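RNA-dependent RNA Polymerase (Bombyx mori cytoplasmic polyhedrosis virus, PDB 6TZ0) catalyses RNA-templated RNA synthesis inside a double-stranded RNA virus, making plus strands in transcription and minus strands in genome replication. Local coordinates at residues S56-T68 with R317-Y331. Residues are numbered along the deposited sequence; the frame is centred on the assembly and turned at random.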
loop_
_atom_site.group_PDB
_atom_site.type_symbol
_atom_site.label_atom_id
_atom_site.label_comp_id
_atom_site.label_asym_id
_atom_site.label_seq_id
_atom_site.Cartn_x
_atom_site.Cartn_y
_atom_site.Cartn_z
ATOM N N SER A 56 43.900 4.980 -19.465
ATOM C CA SER A 56 44.464 3.793 -18.846
ATOM C C SER A 56 44.476 3.968 -17.336
ATOM O O SER A 56 44.562 5.087 -16.826
ATOM C CB SER A 56 45.880 3.518 -19.364
ATOM O OG SER A 56 46.435 2.376 -18.746
ATOM N N GLY A 57 44.379 2.852 -16.627
ATOM C CA GLY A 57 44.369 2.883 -15.182
ATOM C C GLY A 57 43.929 1.544 -14.629
ATOM O O GLY A 57 43.886 0.541 -15.343
ATOM N N GLU A 58 43.589 1.554 -13.348
ATOM C CA GLU A 58 43.275 0.340 -12.613
ATOM C C GLU A 58 41.771 0.122 -12.516
ATOM O O GLU A 58 40.972 1.047 -12.669
ATOM C CB GLU A 58 43.877 0.397 -11.210
ATOM C CG GLU A 58 45.385 0.370 -11.182
ATOM C CD GLU A 58 45.934 0.491 -9.779
ATOM O OE1 GLU A 58 45.136 0.724 -8.849
ATOM O OE2 GLU A 58 47.160 0.355 -9.601
ATOM N N ASP A 59 41.394 -1.122 -12.245
ATOM C CA ASP A 59 39.997 -1.477 -12.032
ATOM C C ASP A 59 39.675 -1.376 -10.539
ATOM O O ASP A 59 40.426 -0.772 -9.768
ATOM C CB ASP A 59 39.696 -2.857 -12.636
ATOM C CG ASP A 59 40.512 -3.987 -12.023
ATOM O OD1 ASP A 59 41.406 -3.743 -11.188
ATOM O OD2 ASP A 59 40.257 -5.150 -12.388
ATOM N N SER A 60 38.554 -1.960 -10.116
ATOM C CA SER A 60 38.181 -1.942 -8.706
ATOM C C SER A 60 39.080 -2.816 -7.845
ATOM O O SER A 60 39.087 -2.655 -6.623
ATOM C CB SER A 60 36.734 -2.390 -8.538
ATOM O OG SER A 60 35.850 -1.479 -9.154
ATOM N N ASN A 61 39.833 -3.736 -8.443
ATOM C CA ASN A 61 40.702 -4.627 -7.687
ATOM C C ASN A 61 42.172 -4.458 -8.051
ATOM O O ASN A 61 42.993 -5.309 -7.701
ATOM C CB ASN A 61 40.251 -6.075 -7.872
ATOM C CG ASN A 61 39.010 -6.396 -7.066
ATOM O OD1 ASN A 61 38.938 -6.086 -5.878
ATOM N ND2 ASN A 61 38.016 -6.970 -7.709
ATOM N N GLY A 62 42.522 -3.372 -8.732
ATOM C CA GLY A 62 43.908 -3.013 -8.939
ATOM C C GLY A 62 44.573 -3.576 -10.174
ATOM O O GLY A 62 45.806 -3.583 -10.237
ATOM N N ASN A 63 43.813 -4.045 -11.154
ATOM C CA ASN A 63 44.379 -4.575 -12.384
ATOM C C ASN A 63 44.257 -3.540 -13.493
ATOM O O ASN A 63 43.268 -2.809 -13.559
ATOM C CB ASN A 63 43.670 -5.864 -12.787
ATOM C CG ASN A 63 43.778 -6.938 -11.727
ATOM O OD1 ASN A 63 42.782 -7.329 -11.125
ATOM N ND2 ASN A 63 44.988 -7.422 -11.499
ATOM N N GLN A 64 45.259 -3.493 -14.369
ATOM C CA GLN A 64 45.329 -2.453 -15.391
ATOM C C GLN A 64 44.284 -2.673 -16.474
ATOM O O GLN A 64 44.170 -3.771 -17.026
ATOM C CB GLN A 64 46.723 -2.412 -16.010
ATOM C CG GLN A 64 47.793 -1.912 -15.071
ATOM C CD GLN A 64 47.623 -0.445 -14.746
ATOM O OE1 GLN A 64 47.287 0.358 -15.613
ATOM N NE2 GLN A 64 47.852 -0.085 -13.491
ATOM N N LEU A 65 43.527 -1.624 -16.787
ATOM C CA LEU A 65 42.460 -1.720 -17.770
ATOM C C LEU A 65 42.521 -0.502 -18.681
ATOM O O LEU A 65 42.969 0.572 -18.277
ATOM C CB LEU A 65 41.097 -1.865 -17.063
ATOM C CG LEU A 65 39.839 -2.354 -17.793
ATOM C CD1 LEU A 65 39.054 -1.255 -18.421
ATOM C CD2 LEU A 65 40.228 -3.358 -18.868
ATOM N N GLN A 66 42.094 -0.692 -19.930
ATOM C CA GLN A 66 42.153 0.334 -20.965
ATOM C C GLN A 66 40.783 0.495 -21.605
ATOM O O GLN A 66 40.186 -0.490 -22.045
ATOM C CB GLN A 66 43.177 -0.031 -22.039
ATOM C CG GLN A 66 44.606 -0.012 -21.557
ATOM C CD GLN A 66 45.568 -0.523 -22.601
ATOM O OE1 GLN A 66 45.158 -0.993 -23.661
ATOM N NE2 GLN A 66 46.858 -0.433 -22.310
ATOM N N ALA A 67 40.294 1.730 -21.671
ATOM C CA ALA A 67 39.019 2.006 -22.313
ATOM C C ALA A 67 39.114 3.297 -23.113
ATOM O O ALA A 67 40.074 4.062 -22.994
ATOM C CB ALA A 67 37.879 2.083 -21.296
ATOM N N THR A 68 38.094 3.531 -23.936
ATOM C CA THR A 68 38.074 4.631 -24.891
ATOM C C THR A 68 36.720 5.317 -24.824
ATOM O O THR A 68 35.686 4.643 -24.850
ATOM C CB THR A 68 38.349 4.126 -26.316
ATOM O OG1 THR A 68 39.633 3.492 -26.359
ATOM C CG2 THR A 68 38.329 5.265 -27.320
ATOM N N ARG A 317 36.456 -10.319 -17.836
ATOM C CA ARG A 317 37.607 -9.908 -17.038
ATOM C C ARG A 317 37.381 -10.155 -15.551
ATOM O O ARG A 317 38.286 -10.613 -14.845
ATOM C CB ARG A 317 37.881 -8.431 -17.297
ATOM C CG ARG A 317 39.078 -7.866 -16.598
ATOM C CD ARG A 317 39.258 -6.410 -16.968
ATOM N NE ARG A 317 40.403 -5.831 -16.286
ATOM C CZ ARG A 317 41.644 -5.889 -16.752
ATOM N NH1 ARG A 317 42.636 -5.351 -16.066
ATOM N NH2 ARG A 317 41.895 -6.497 -17.900
ATOM N N ALA A 318 36.178 -9.856 -15.059
ATOM C CA ALA A 318 35.854 -10.109 -13.657
ATOM C C ALA A 318 35.746 -11.601 -13.363
ATOM O O ALA A 318 36.058 -12.042 -12.251
ATOM C CB ALA A 318 34.553 -9.404 -13.290
ATOM N N LEU A 319 35.281 -12.386 -14.336
ATOM C CA LEU A 319 35.255 -13.841 -14.202
ATOM C C LEU A 319 36.660 -14.415 -14.087
ATOM O O LEU A 319 36.882 -15.387 -13.359
ATOM C CB LEU A 319 34.534 -14.470 -15.395
ATOM C CG LEU A 319 33.064 -14.883 -15.343
ATOM C CD1 LEU A 319 32.940 -16.043 -14.400
ATOM C CD2 LEU A 319 32.144 -13.767 -14.912
ATOM N N ARG A 320 37.624 -13.835 -14.803
ATOM C CA ARG A 320 38.953 -14.438 -14.825
ATOM C C ARG A 320 39.839 -13.932 -13.692
ATOM O O ARG A 320 40.492 -14.729 -13.012
ATOM C CB ARG A 320 39.614 -14.191 -16.173
ATOM C CG ARG A 320 38.905 -14.883 -17.308
ATOM C CD ARG A 320 39.041 -16.380 -17.168
ATOM N NE ARG A 320 38.460 -17.094 -18.298
ATOM C CZ ARG A 320 38.423 -18.418 -18.398
ATOM N NH1 ARG A 320 37.878 -18.993 -19.460
ATOM N NH2 ARG A 320 38.934 -19.168 -17.432
ATOM N N LEU A 321 39.882 -12.621 -13.464
ATOM C CA LEU A 321 40.913 -12.016 -12.630
ATOM C C LEU A 321 40.537 -11.933 -11.154
ATOM O O LEU A 321 41.186 -11.201 -10.403
ATOM C CB LEU A 321 41.262 -10.623 -13.149
ATOM C CG LEU A 321 41.943 -10.541 -14.509
ATOM C CD1 LEU A 321 42.151 -9.095 -14.892
ATOM C CD2 LEU A 321 43.260 -11.281 -14.489
ATOM N N SER A 322 39.521 -12.665 -10.718
ATOM C CA SER A 322 39.119 -12.676 -9.319
ATOM C C SER A 322 39.739 -13.879 -8.623
ATOM O O SER A 322 39.735 -14.990 -9.165
ATOM C CB SER A 322 37.598 -12.700 -9.190
ATOM O OG SER A 322 37.063 -13.885 -9.746
ATOM N N LYS A 323 40.286 -13.651 -7.431
ATOM C CA LYS A 323 40.956 -14.689 -6.666
ATOM C C LYS A 323 40.425 -14.856 -5.255
ATOM O O LYS A 323 40.543 -15.945 -4.697
ATOM C CB LYS A 323 42.465 -14.417 -6.583
ATOM C CG LYS A 323 43.239 -14.776 -7.835
ATOM C CD LYS A 323 43.367 -13.602 -8.782
ATOM C CE LYS A 323 44.250 -13.954 -9.961
ATOM N NZ LYS A 323 43.619 -15.022 -10.790
ATOM N N THR A 324 39.868 -13.814 -4.660
ATOM C CA THR A 324 39.258 -13.884 -3.345
ATOM C C THR A 324 37.759 -13.661 -3.478
ATOM O O THR A 324 37.239 -13.419 -4.567
ATOM C CB THR A 324 39.890 -12.859 -2.403
ATOM O OG1 THR A 324 39.664 -11.540 -2.907
ATOM C CG2 THR A 324 41.379 -13.091 -2.295
ATOM N N GLN A 325 37.056 -13.761 -2.352
ATOM C CA GLN A 325 35.647 -13.390 -2.336
ATOM C C GLN A 325 35.483 -11.879 -2.431
ATOM O O GLN A 325 34.494 -11.391 -3.000
ATOM C CB GLN A 325 34.990 -13.928 -1.068
ATOM C CG GLN A 325 33.490 -13.733 -0.986
ATOM C CD GLN A 325 32.937 -14.184 0.335
ATOM O OE1 GLN A 325 33.678 -14.630 1.198
ATOM N NE2 GLN A 325 31.642 -14.032 0.522
ATOM N N ASN A 326 36.456 -11.127 -1.909
ATOM C CA ASN A 326 36.382 -9.675 -1.965
ATOM C C ASN A 326 36.559 -9.164 -3.383
ATOM O O ASN A 326 36.036 -8.098 -3.722
ATOM C CB ASN A 326 37.426 -9.048 -1.049
ATOM C CG ASN A 326 37.219 -9.419 0.393
ATOM O OD1 ASN A 326 36.099 -9.688 0.813
ATOM N ND2 ASN A 326 38.289 -9.395 1.173
ATOM N N ASP A 327 37.260 -9.923 -4.227
ATOM C CA ASP A 327 37.392 -9.554 -5.631
ATOM C C ASP A 327 36.048 -9.611 -6.339
ATOM O O ASP A 327 35.678 -8.687 -7.078
ATOM C CB ASP A 327 38.395 -10.471 -6.319
ATOM C CG ASP A 327 39.799 -10.251 -5.839
ATOM O OD1 ASP A 327 40.073 -9.162 -5.300
ATOM O OD2 ASP A 327 40.644 -11.147 -6.030
ATOM N N VAL A 328 35.293 -10.682 -6.095
ATOM C CA VAL A 328 33.973 -10.838 -6.683
ATOM C C VAL A 328 33.021 -9.792 -6.127
ATOM O O VAL A 328 32.188 -9.253 -6.863
ATOM C CB VAL A 328 33.464 -12.269 -6.439
ATOM C CG1 VAL A 328 32.123 -12.499 -7.116
ATOM C CG2 VAL A 328 34.487 -13.261 -6.910
ATOM N N ALA A 329 33.175 -9.439 -4.847
ATOM C CA ALA A 329 32.345 -8.397 -4.248
ATOM C C ALA A 329 32.607 -7.032 -4.875
ATOM O O ALA A 329 31.663 -6.278 -5.155
ATOM C CB ALA A 329 32.594 -8.340 -2.743
ATOM N N ASN A 330 33.878 -6.716 -5.138
ATOM C CA ASN A 330 34.220 -5.421 -5.714
ATOM C C ASN A 330 33.759 -5.311 -7.161
ATOM O O ASN A 330 33.178 -4.287 -7.555
ATOM C CB ASN A 330 35.723 -5.184 -5.614
ATOM C CG ASN A 330 36.195 -5.046 -4.186
ATOM O OD1 ASN A 330 35.526 -4.443 -3.355
ATOM N ND2 ASN A 330 37.357 -5.608 -3.894
ATOM N N TYR A 331 33.984 -6.358 -7.968
ATOM C CA TYR A 331 33.488 -6.315 -9.340
ATOM C C TYR A 331 31.967 -6.340 -9.400
ATOM O O TYR A 331 31.378 -5.756 -10.316
ATOM C CB TYR A 331 34.028 -7.469 -10.175
ATOM C CG TYR A 331 35.495 -7.433 -10.482
ATOM C CD1 TYR A 331 36.042 -6.384 -11.195
ATOM C CD2 TYR A 331 36.309 -8.516 -10.187
ATOM C CE1 TYR A 331 37.377 -6.364 -11.519
ATOM C CE2 TYR A 331 37.649 -8.515 -10.520
ATOM C CZ TYR A 331 38.175 -7.430 -11.180
ATOM O OH TYR A 331 39.506 -7.412 -11.513
#
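The Y331 ring has N61 ND2 over one face, 3.2 Å above its plane, and the methyl of A318 on the opposite face, while D59 OD2 sits at its edge. The R317 guanidinium is layered in the same way, with L321 CD1 over the centre of one face and L65 CD2 offset on the other. Its NH1 points to the strand backbone, close to the carbonyl of Q64.

How a short hairpin turn can be gripped by side chains is well illustrated by D59. With CG set between its own N and carbonyl carbon (chi1 61°), the carboxylate serves both segments: OD1 is modelled very close to N63 N, just past the turn, a bond whose length is doubtful, and OD2 accepts from Y331 OH at 2.5 Å, on the syn side but tilted out of the carboxylate plane. R317 NE is a long salt-bridge partner of that same oxygen, at 4.0 Å; its positive charge probably helps to stabilise the carboxylate.

In the third position of the turn, the N61 amide stands nearly upright on the tyrosine ring, the planes 84° apart, and spends both polar atoms on the helix. ND2 donates to D327 O at 3.0 Å, meeting a lone pair of a carbonyl that also takes the helical bond from Y331 N; OD1 accepts from N330 ND2 at 2.6 Å. T324 and D327 form a capping box that begins the helix, T324 N donating to D327 OD2 and D327 N to T324 OG1; OD2 also accepts from K323 N.

In the N-terminal third of the chain, away from the annotated sites, the type I turn D59–G62 joining strands 54-58 and 64-68 thus lies against helix 325-339, while the start of strand 64-68 meets R317 near the end of helix 309-320. Helix 224-237 packs on D59 and L65, and S60 OG is hydrogen-bonded to its E226 and to the carbonyl of I221.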